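PDB 4BHX: paternally-expressed GENE 3 protein from Homo sapiens, which induces apoptosis, mediates between p53 and BAX after DNA damage and activates NF-kappa-B; its SCAN domain, the piece described here, enables homo- or heterodimerization. Local coordinates for residues R14-V19 against R25-K30; D37-E42 against E47-L52; P68-K73 against V82-N87. All coordinates share one frame; numbering follows the deposited sequence.

Overall arrangement
The three contacts follow one another along the all-helical SCAN domain. Interactions 1 and 2 share helix 24-39: the extended segment after helix 6-15 packs near its start, and helix 46-61 near its end. They also touch directly, since R14 NH2 lies 4.0 Å from W38 CH2. Interaction 3 joins helix 67-73 to helix 78-85, its centre about 33 Å from that of interaction 1, on the opposite side of the chain's centre. Interactions 1 and 2 are surface contacts; interaction 3 is partly buried, with V70 and L84 inside. Interaction 1 adds a water bridge to sparse packing, whereas no hydrogen bond crosses 37-42/47-52 or 68-73/82-87.

Interaction 1: residues R14-V19 against R25-K30; sequences RNLIYV and RKTLIK. With EDO (1,2-ethanediol), chain M; EDO (1,2-ethanediol), chain I.
L16, where the backbone leaves helix 6-15, and Y18 run alongside T27 and K30 on helix 24-39, with CA atoms 6.9 Å apart at Y18 and T27 and 8.7 Å apart at L16 and K30. T27 is the centre of the contact and uses both branches: CG2 against L16 and the Y18 ring, OG1 beside that ring and toward a water. The methyl CG2 of T27 meets L16 CD2 at 4.2 Å, and the same leucine branch also reaches K30 CB, so L16 lies against two residues one helical turn apart. The CG of L16 is anti to the backbone N (chi1 -171°), which sends the isobutyl group across to the helix. The Y18 side chain crosses that of T27 at about a right angle, and its CE1 comes to 4.1 Å from T27 OG1, obliquely to the ring.

The polar link is made by the water. It donates to I17 O and, at 2.7 Å, to T27 OG1, while accepting from V19 N at 2.9 Å. Three bonds therefore fix this water between the extended backbone and the helix. T27 OG1 is also hydrogen-bonded to G23 O, which ties it back to the residue just before its own helix. Nearby, Y18 packs on P24, L16 continues onto L31, and R14 forms a salt bridge with E56 of helix 46-61. Together these contacts make an extended connection folded back onto the helix it leads into, water-bridged, at the surface of the all-helical SCAN domain.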
loop_
_atom_site.group_PDB
_atom_site.type_symbol
_atom_site.label_atom_id
_atom_site.label_comp_id
_atom_site.label_asym_id
_atom_site.label_seq_id
_atom_site.Cartn_x
_atom_site.Cartn_y
_atom_site.Cartn_z
ATOM N N ARG A 14 1.781 6.930 -4.840
ATOM C CA ARG A 14 1.638 7.840 -3.719
ATOM C C ARG A 14 2.596 9.034 -3.741
ATOM O O ARG A 14 2.269 10.075 -3.163
ATOM C CB ARG A 14 1.818 7.066 -2.441
ATOM C CG ARG A 14 0.734 6.088 -2.070
ATOM C CD ARG A 14 -0.626 6.770 -1.961
ATOM N NE ARG A 14 -1.714 5.810 -1.642
ATOM C CZ ARG A 14 -2.994 5.965 -2.012
ATOM N NH1 ARG A 14 -3.386 7.014 -2.734
ATOM N NH2 ARG A 14 -3.872 5.051 -1.697
ATOM N N ASN A 15 3.764 8.909 -4.377
ATOM C CA ASN A 15 4.795 9.949 -4.301
ATOM C C ASN A 15 4.890 10.774 -5.541
ATOM O O ASN A 15 5.575 11.751 -5.548
ATOM C CB ASN A 15 6.227 9.387 -4.024
ATOM C CG ASN A 15 6.328 8.487 -2.812
ATOM O OD1 ASN A 15 7.339 7.756 -2.667
ATOM N ND2 ASN A 15 5.377 8.530 -1.945
ATOM N N LEU A 16 4.164 10.445 -6.590
ATOM C CA LEU A 16 4.164 11.257 -7.801
ATOM C C LEU A 16 3.710 12.669 -7.488
ATOM O O LEU A 16 2.824 12.834 -6.707
ATOM C CB LEU A 16 3.194 10.696 -8.819
ATOM C CG LEU A 16 3.296 11.363 -10.163
ATOM C CD1 LEU A 16 4.443 10.736 -10.904
ATOM C CD2 LEU A 16 2.062 11.255 -10.990
ATOM N N ILE A 17 4.368 13.661 -8.084
ATOM C CA ILE A 17 4.099 15.102 -7.901
ATOM C C ILE A 17 3.481 15.682 -9.167
ATOM O O ILE A 17 3.743 15.219 -10.275
ATOM C CB ILE A 17 5.423 15.847 -7.651
ATOM C CG1 ILE A 17 6.141 15.278 -6.438
ATOM C CG2 ILE A 17 5.245 17.344 -7.469
ATOM C CD1 ILE A 17 5.304 15.168 -5.216
ATOM N N TYR A 18 2.698 16.738 -9.007
ATOM C CA TYR A 18 2.105 17.416 -10.120
ATOM C C TYR A 18 3.184 18.352 -10.741
ATOM O O TYR A 18 3.669 19.260 -10.066
ATOM C CB TYR A 18 0.902 18.249 -9.629
ATOM C CG TYR A 18 0.140 18.800 -10.750
ATOM C CD1 TYR A 18 -0.799 18.043 -11.375
ATOM C CD2 TYR A 18 0.428 20.064 -11.268
ATOM C CE1 TYR A 18 -1.491 18.529 -12.467
ATOM C CE2 TYR A 18 -0.215 20.547 -12.372
ATOM C CZ TYR A 18 -1.192 19.760 -12.951
ATOM O OH TYR A 18 -1.906 20.225 -13.966
ATOM N N VAL A 19 3.499 18.136 -12.012
ATOM C CA VAL A 19 4.491 18.923 -12.737
ATOM C C VAL A 19 3.674 19.701 -13.830
ATOM O O VAL A 19 3.113 19.128 -14.764
ATOM C CB VAL A 19 5.588 18.014 -13.356
ATOM C CG1 VAL A 19 6.602 18.829 -14.129
ATOM C CG2 VAL A 19 6.314 17.163 -12.287
ATOM N N ARG A 25 -3.670 16.135 -18.155
ATOM C CA ARG A 25 -4.008 14.886 -18.845
ATOM C C ARG A 25 -2.904 13.817 -18.725
ATOM O O ARG A 25 -3.158 12.645 -18.455
ATOM C CB ARG A 25 -4.303 15.182 -20.324
ATOM C CG ARG A 25 -4.521 13.950 -21.172
ATOM C CD ARG A 25 -5.723 13.117 -20.779
ATOM N NE ARG A 25 -7.009 13.842 -20.734
ATOM C CZ ARG A 25 -8.170 13.286 -20.352
ATOM N NH1 ARG A 25 -8.224 11.995 -20.014
ATOM N NH2 ARG A 25 -9.293 13.994 -20.301
ATOM N N LYS A 26 -1.670 14.230 -18.919
ATOM C CA LYS A 26 -0.561 13.292 -18.811
ATOM C C LYS A 26 -0.369 12.853 -17.355
ATOM O O LYS A 26 0.023 11.737 -17.083
ATOM C CB LYS A 26 0.702 13.926 -19.369
ATOM C CG LYS A 26 0.705 13.962 -20.894
ATOM C CD LYS A 26 2.045 14.465 -21.444
ATOM C CE LYS A 26 1.814 15.316 -22.710
ATOM N NZ LYS A 26 3.011 15.513 -23.598
ATOM N N THR A 27 -0.692 13.714 -16.414
ATOM C CA THR A 27 -0.554 13.361 -15.001
ATOM C C THR A 27 -1.611 12.323 -14.637
ATOM O O THR A 27 -1.290 11.343 -13.917
ATOM C CB THR A 27 -0.676 14.538 -14.088
ATOM O OG1 THR A 27 0.427 15.423 -14.311
ATOM C CG2 THR A 27 -0.696 14.047 -12.576
ATOM N N LEU A 28 -2.818 12.463 -15.180
ATOM C CA LEU A 28 -3.834 11.423 -14.980
ATOM C C LEU A 28 -3.389 10.075 -15.536
ATOM O O LEU A 28 -3.582 9.036 -14.908
ATOM C CB LEU A 28 -5.169 11.792 -15.648
ATOM C CG LEU A 28 -6.257 10.769 -15.588
ATOM C CD1 LEU A 28 -6.483 10.346 -14.124
ATOM C CD2 LEU A 28 -7.572 11.252 -16.228
ATOM N N ILE A 29 -2.866 10.080 -16.757
ATOM C CA ILE A 29 -2.426 8.832 -17.403
ATOM C C ILE A 29 -1.395 8.132 -16.508
ATOM O O ILE A 29 -1.470 6.931 -16.305
ATOM C CB ILE A 29 -1.906 9.109 -18.828
ATOM C CG1 ILE A 29 -3.089 9.519 -19.741
ATOM C CG2 ILE A 29 -1.250 7.868 -19.441
ATOM C CD1 ILE A 29 -2.635 10.125 -21.063
ATOM N N LYS A 30 -0.424 8.892 -15.998
ATOM C CA LYS A 30 0.623 8.348 -15.147
ATOM C C LYS A 30 0.083 7.750 -13.851
ATOM O O LYS A 30 0.448 6.627 -13.440
ATOM C CB LYS A 30 1.611 9.416 -14.752
ATOM C CG LYS A 30 2.435 9.924 -15.886
ATOM C CD LYS A 30 2.949 11.300 -15.503
ATOM C CE LYS A 30 4.416 11.354 -15.206
ATOM N NZ LYS A 30 5.106 12.036 -16.337
HETATM C C1 EDO M . 6.894 13.335 -9.923
HETATM O O1 EDO M . 6.988 13.770 -11.323
HETATM C C2 EDO M . 8.065 12.497 -9.391
HETATM O O2 EDO M . 7.930 12.202 -7.972
HETATM C C1 EDO I . 5.015 17.721 -22.389
HETATM O O1 EDO I . 3.613 18.024 -22.248
HETATM C C2 EDO I . 5.516 16.949 -21.179
HETATM O O2 EDO I . 5.836 15.590 -21.497
HETATM O O HOH W 1 2.825 15.529 -13.067
#

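Interaction 2: residues D37-E42 against E47-L52; sequences DWLQPE and EEIIEL. With EDO (1,2-ethanediol), chain L.
L39, in the last turn of helix 24-39, spreads its two methyls over helix 46-61: CD2 meets L52 CD1 at 3.8 Å, while CD1 meets I49 CG2 at 4.2 Å. The L39 and L52 side chains lie side by side, pointing opposite ways. CD2 also sits over the centre of the W38 ring, 3.7 Å above its plane. In L39, CG is anti to the carbonyl carbon (chi1 -71°); this places it so that CD2 lies between the indole face and L52 and CD1 beside I49.

I49 forms the other half of the contact. While its CG2 branch serves L39, its CD1 extends to P41 CB at 4.1 Å, beyond Q40, the positive-phi residue that follows the helix. The turn is held by its own polar bonds: L39 O accepts from R44 NH1, Q40 O is bonded to T43 OG1, and E48 OE1 accepts from T45 N. R44 also packs on I49 and L52, while H10 stacks on the W38 ring. Between themselves the segments meet only through hydrocarbon, which is partly shielded from solvent, so the contact should be non-directional, with directional bonding left to the connecting turn.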
loop_
_atom_site.group_PDB
_atom_site.type_symbol
_atom_site.label_atom_id
_atom_site.label_comp_id
_atom_site.label_asym_id
_atom_site.label_seq_id
_atom_site.Cartn_x
_atom_site.Cartn_y
_atom_site.Cartn_z
ATOM N N ASP A 37 -0.488 -0.912 -11.820
ATOM C CA ASP A 37 0.722 -1.710 -11.585
ATOM C C ASP A 37 0.929 -2.013 -10.117
ATOM O O ASP A 37 1.525 -2.998 -9.781
ATOM C CB ASP A 37 1.959 -1.019 -12.190
ATOM C CG ASP A 37 2.030 -1.173 -13.738
ATOM O OD1 ASP A 37 1.550 -2.205 -14.269
ATOM O OD2 ASP A 37 2.472 -0.235 -14.386
ATOM N N TRP A 38 0.328 -1.226 -9.210
ATOM C CA TRP A 38 0.290 -1.599 -7.831
ATOM C C TRP A 38 -0.786 -2.630 -7.572
ATOM O O TRP A 38 -0.515 -3.716 -6.994
ATOM C CB TRP A 38 0.047 -0.324 -6.960
ATOM C CG TRP A 38 -0.327 -0.604 -5.545
ATOM C CD1 TRP A 38 0.128 -1.616 -4.718
ATOM C CD2 TRP A 38 -1.166 0.248 -4.719
ATOM N NE1 TRP A 38 -0.454 -1.462 -3.433
ATOM C CE2 TRP A 38 -1.249 -0.336 -3.431
ATOM C CE3 TRP A 38 -1.838 1.465 -4.957
ATOM C CZ2 TRP A 38 -1.977 0.254 -2.409
ATOM C CZ3 TRP A 38 -2.598 2.007 -3.943
ATOM C CH2 TRP A 38 -2.649 1.424 -2.686
ATOM N N LEU A 39 -2.033 -2.342 -7.955
ATOM C CA LEU A 39 -3.139 -3.152 -7.451
ATOM C C LEU A 39 -3.444 -4.374 -8.332
ATOM O O LEU A 39 -4.065 -5.304 -7.870
ATOM C CB LEU A 39 -4.365 -2.250 -7.285
ATOM C CG LEU A 39 -4.276 -1.263 -6.131
ATOM C CD1 LEU A 39 -5.479 -0.358 -6.117
ATOM C CD2 LEU A 39 -4.205 -2.011 -4.794
ATOM N N GLN A 40 -2.967 -4.368 -9.582
ATOM C CA GLN A 40 -3.157 -5.468 -10.581
ATOM C C GLN A 40 -4.568 -6.048 -10.567
ATOM O O GLN A 40 -4.756 -7.237 -10.280
ATOM C CB GLN A 40 -2.131 -6.596 -10.320
ATOM C CG GLN A 40 -0.687 -6.125 -10.263
ATOM C CD GLN A 40 0.324 -7.250 -10.160
ATOM O OE1 GLN A 40 0.731 -7.670 -9.085
ATOM N NE2 GLN A 40 0.753 -7.717 -11.292
ATOM N N PRO A 41 -5.582 -5.221 -10.809
ATOM C CA PRO A 41 -6.957 -5.675 -10.650
ATOM C C PRO A 41 -7.297 -6.909 -11.490
ATOM O O PRO A 41 -8.226 -7.603 -11.153
ATOM C CB PRO A 41 -7.820 -4.463 -11.143
ATOM C CG PRO A 41 -6.862 -3.672 -12.032
ATOM C CD PRO A 41 -5.508 -3.856 -11.365
ATOM N N GLU A 42 -6.589 -7.125 -12.583
ATOM C CA GLU A 42 -6.772 -8.331 -13.423
ATOM C C GLU A 42 -6.432 -9.641 -12.692
ATOM O O GLU A 42 -6.822 -10.735 -13.133
ATOM C CB GLU A 42 -5.935 -8.214 -14.701
ATOM C CG GLU A 42 -4.419 -8.421 -14.492
ATOM C CD GLU A 42 -3.586 -7.157 -14.176
ATOM O OE1 GLU A 42 -4.115 -6.052 -13.894
ATOM O OE2 GLU A 42 -2.348 -7.263 -14.281
ATOM N N GLU A 47 -13.073 -7.337 -3.707
ATOM C CA GLU A 47 -12.921 -7.584 -2.279
ATOM C C GLU A 47 -11.410 -7.548 -1.818
ATOM O O GLU A 47 -11.023 -7.006 -0.756
ATOM C CB GLU A 47 -13.504 -8.946 -1.909
ATOM C CG GLU A 47 -15.030 -9.017 -1.890
ATOM C CD GLU A 47 -15.674 -8.950 -3.272
ATOM O OE1 GLU A 47 -15.017 -9.120 -4.329
ATOM O OE2 GLU A 47 -16.907 -8.705 -3.273
ATOM N N GLU A 48 -10.574 -8.162 -2.616
ATOM C CA GLU A 48 -9.144 -8.259 -2.336
ATOM C C GLU A 48 -8.457 -6.880 -2.387
ATOM O O GLU A 48 -7.607 -6.552 -1.552
ATOM C CB GLU A 48 -8.512 -9.257 -3.331
ATOM C CG GLU A 48 -8.712 -10.646 -2.845
ATOM C CD GLU A 48 -8.594 -11.746 -3.879
ATOM O OE1 GLU A 48 -8.447 -11.443 -5.071
ATOM O OE2 GLU A 48 -8.739 -12.938 -3.471
ATOM N N ILE A 49 -8.896 -6.070 -3.326
ATOM C CA ILE A 49 -8.466 -4.706 -3.483
ATOM C C ILE A 49 -8.841 -3.892 -2.251
ATOM O O ILE A 49 -8.024 -3.182 -1.716
ATOM C CB ILE A 49 -9.033 -4.079 -4.778
ATOM C CG1 ILE A 49 -8.304 -4.650 -5.983
ATOM C CG2 ILE A 49 -8.842 -2.558 -4.795
ATOM C CD1 ILE A 49 -9.088 -4.458 -7.260
ATOM N N ILE A 50 -10.055 -4.018 -1.783
ATOM C CA ILE A 50 -10.489 -3.346 -0.573
ATOM C C ILE A 50 -9.641 -3.715 0.631
ATOM O O ILE A 50 -9.218 -2.876 1.396
ATOM C CB ILE A 50 -11.993 -3.592 -0.326
ATOM C CG1 ILE A 50 -12.802 -2.924 -1.455
ATOM C CG2 ILE A 50 -12.400 -3.156 1.068
ATOM C CD1 ILE A 50 -13.065 -1.436 -1.370
ATOM N N GLU A 51 -9.324 -4.985 0.763
ATOM C CA GLU A 51 -8.455 -5.403 1.830
ATOM C C GLU A 51 -7.057 -4.814 1.798
ATOM O O GLU A 51 -6.519 -4.437 2.886
ATOM C CB GLU A 51 -8.374 -6.904 1.858
ATOM C CG GLU A 51 -9.682 -7.516 2.245
ATOM C CD GLU A 51 -9.959 -7.416 3.725
ATOM O OE1 GLU A 51 -9.192 -6.810 4.486
ATOM O OE2 GLU A 51 -10.969 -7.958 4.128
ATOM N N LEU A 52 -6.492 -4.673 0.615
ATOM C CA LEU A 52 -5.232 -3.959 0.453
ATOM C C LEU A 52 -5.322 -2.470 0.905
ATOM O O LEU A 52 -4.352 -1.924 1.445
ATOM C CB LEU A 52 -4.686 -3.993 -0.970
ATOM C CG LEU A 52 -4.227 -5.398 -1.432
ATOM C CD1 LEU A 52 -3.889 -5.341 -2.905
ATOM C CD2 LEU A 52 -3.031 -5.872 -0.627
HETATM C C1 EDO L . -11.823 -12.259 -10.473
HETATM O O1 EDO L . -13.192 -12.539 -10.800
HETATM C C2 EDO L . -11.071 -11.822 -11.716
HETATM O O2 EDO L . -9.728 -11.471 -11.381
#

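Interaction 3: residues P68-K73 against V82-N87; sequences PWVRAK and VTLLEN. With EDO (1,2-ethanediol), chain J.
L84 meets both V70 and K73, and these three residues have the most surface buried where helix 78-85 packs on helix 67-73. Its CG is anti to the backbone N (chi1 180°), which extends the methyls toward K73 and V70. Both lie against K73, and CD2 also reaches toward V70: CD1 touches K73 CE at 3.9 Å, while CD2 lies 4.2 Å from K73 CG and 4.4 Å from V70 CG2. The K73 chain bends at chi2, chi3 and chi4, laying its methylenes obliquely against the leucine; the lysine contributes hydrocarbon here.

V70 is buried and takes a second partner with the same methyl: CG2 meets L85 CD2 at 3.9 Å, the two side chains crossing at about a right angle. L84 and L85 thus both bring methyls to one valine branch. The closest CA atoms, those of V70 and L84, are 8.2 Å apart, leaving the side chains to fill the interval. Around them, W69 meets Y88 edge-to-face. The contact packs helices 67-73 and 78-85 together, with V70 and L85 also reaching L59 and Y58 of helix 46-61, in a partly buried apolar cluster of the C-terminal part of the all-helical SCAN fold.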
loop_
_atom_site.group_PDB
_atom_site.type_symbol
_atom_site.label_atom_id
_atom_site.label_comp_id
_atom_site.label_asym_id
_atom_site.label_seq_id
_atom_site.Cartn_x
_atom_site.Cartn_y
_atom_site.Cartn_z
ATOM N N PRO A 68 8.581 0.108 13.761
ATOM C CA PRO A 68 9.745 -0.690 13.307
ATOM C C PRO A 68 9.524 -2.208 13.386
ATOM O O PRO A 68 9.952 -2.936 12.527
ATOM C CB PRO A 68 10.866 -0.226 14.255
ATOM C CG PRO A 68 10.402 1.129 14.757
ATOM C CD PRO A 68 8.918 0.964 14.911
ATOM N N TRP A 69 8.864 -2.654 14.423
ATOM C CA TRP A 69 8.537 -4.059 14.612
ATOM C C TRP A 69 7.623 -4.586 13.522
ATOM O O TRP A 69 7.904 -5.605 12.867
ATOM C CB TRP A 69 7.816 -4.192 15.909
ATOM C CG TRP A 69 8.647 -3.773 17.079
ATOM C CD1 TRP A 69 9.040 -2.466 17.443
ATOM C CD2 TRP A 69 9.198 -4.645 18.067
ATOM N NE1 TRP A 69 9.803 -2.535 18.596
ATOM C CE2 TRP A 69 9.917 -3.850 18.986
ATOM C CE3 TRP A 69 9.160 -6.027 18.262
ATOM C CZ2 TRP A 69 10.588 -4.404 20.077
ATOM C CZ3 TRP A 69 9.847 -6.563 19.348
ATOM C CH2 TRP A 69 10.525 -5.749 20.242
ATOM N N VAL A 70 6.502 -3.884 13.317
ATOM C CA VAL A 70 5.550 -4.303 12.297
ATOM C C VAL A 70 6.175 -4.383 10.953
ATOM O O VAL A 70 5.921 -5.338 10.212
ATOM C CB VAL A 70 4.270 -3.404 12.289
ATOM C CG1 VAL A 70 3.471 -3.641 11.020
ATOM C CG2 VAL A 70 3.427 -3.749 13.497
ATOM N N ARG A 71 7.031 -3.450 10.620
ATOM C CA ARG A 71 7.664 -3.548 9.361
ATOM C C ARG A 71 8.818 -4.575 9.262
ATOM O O ARG A 71 9.076 -5.099 8.178
ATOM C CB ARG A 71 8.106 -2.208 8.889
ATOM C CG ARG A 71 9.380 -1.679 9.425
ATOM C CD ARG A 71 9.879 -0.572 8.508
ATOM N NE ARG A 71 8.989 0.604 8.422
ATOM C CZ ARG A 71 9.023 1.691 9.207
ATOM N NH1 ARG A 71 9.884 1.812 10.225
ATOM N NH2 ARG A 71 8.168 2.679 8.968
ATOM N N ALA A 72 9.487 -4.871 10.370
ATOM C CA ALA A 72 10.503 -5.920 10.329
ATOM C C ALA A 72 9.774 -7.198 9.979
ATOM O O ALA A 72 10.276 -8.003 9.224
ATOM C CB ALA A 72 11.217 -6.001 11.670
ATOM N N LYS A 73 8.563 -7.366 10.507
ATOM C CA LYS A 73 7.759 -8.538 10.299
ATOM C C LYS A 73 7.029 -8.643 8.932
ATOM O O LYS A 73 6.725 -9.757 8.489
ATOM C CB LYS A 73 6.711 -8.625 11.374
ATOM C CG LYS A 73 6.299 -10.049 11.650
ATOM C CD LYS A 73 7.361 -10.770 12.462
ATOM C CE LYS A 73 6.717 -11.333 13.715
ATOM N NZ LYS A 73 6.239 -12.757 13.579
ATOM N N VAL A 82 -3.356 -7.831 12.906
ATOM C CA VAL A 82 -4.181 -7.808 14.088
ATOM C C VAL A 82 -3.746 -8.832 15.139
ATOM O O VAL A 82 -3.793 -8.555 16.354
ATOM C CB VAL A 82 -5.648 -8.106 13.769
ATOM C CG1 VAL A 82 -6.389 -8.575 15.027
ATOM C CG2 VAL A 82 -6.321 -6.870 13.203
ATOM N N THR A 83 -3.342 -10.015 14.692
ATOM C CA THR A 83 -2.982 -11.079 15.662
ATOM C C THR A 83 -1.608 -10.762 16.212
ATOM O O THR A 83 -1.340 -10.886 17.426
ATOM C CB THR A 83 -3.022 -12.470 15.027
ATOM O OG1 THR A 83 -2.143 -12.534 13.892
ATOM C CG2 THR A 83 -4.463 -12.783 14.626
ATOM N N LEU A 84 -0.784 -10.235 15.327
ATOM C CA LEU A 84 0.474 -9.721 15.744
ATOM C C LEU A 84 0.319 -8.595 16.799
ATOM O O LEU A 84 0.912 -8.663 17.883
ATOM C CB LEU A 84 1.214 -9.261 14.519
ATOM C CG LEU A 84 2.564 -8.683 14.749
ATOM C CD1 LEU A 84 3.497 -9.767 15.286
ATOM C CD2 LEU A 84 3.052 -8.099 13.445
ATOM N N LEU A 85 -0.501 -7.586 16.536
ATOM C CA LEU A 85 -0.634 -6.536 17.518
ATOM C C LEU A 85 -1.321 -7.085 18.779
ATOM O O LEU A 85 -1.158 -6.569 19.855
ATOM C CB LEU A 85 -1.388 -5.327 16.947
ATOM C CG LEU A 85 -0.823 -4.688 15.656
ATOM C CD1 LEU A 85 -1.938 -3.973 14.914
ATOM C CD2 LEU A 85 0.341 -3.734 15.863
ATOM N N GLU A 86 -2.108 -8.136 18.652
ATOM C CA GLU A 86 -2.675 -8.767 19.829
ATOM C C GLU A 86 -1.540 -9.364 20.737
ATOM O O GLU A 86 -1.809 -9.658 21.900
ATOM C CB GLU A 86 -3.753 -9.793 19.410
ATOM C CG GLU A 86 -5.099 -9.162 19.054
ATOM C CD GLU A 86 -6.166 -10.130 18.522
ATOM O OE1 GLU A 86 -5.860 -11.113 17.805
ATOM O OE2 GLU A 86 -7.360 -9.870 18.786
ATOM N N ASN A 87 -0.286 -9.460 20.238
ATOM C CA ASN A 87 0.868 -10.022 21.007
ATOM C C ASN A 87 2.269 -9.286 21.005
ATOM O O ASN A 87 3.284 -9.894 21.380
ATOM C CB ASN A 87 1.053 -11.523 20.614
ATOM C CG ASN A 87 1.912 -11.744 19.351
ATOM O OD1 ASN A 87 1.704 -12.705 18.616
ATOM N ND2 ASN A 87 2.882 -10.884 19.115
HETATM C C1 EDO J . 13.177 -2.259 11.110
HETATM O O1 EDO J . 12.011 -2.006 11.865
HETATM C C2 EDO J . 12.655 -2.865 9.823
HETATM O O2 EDO J . 13.694 -3.672 9.287
#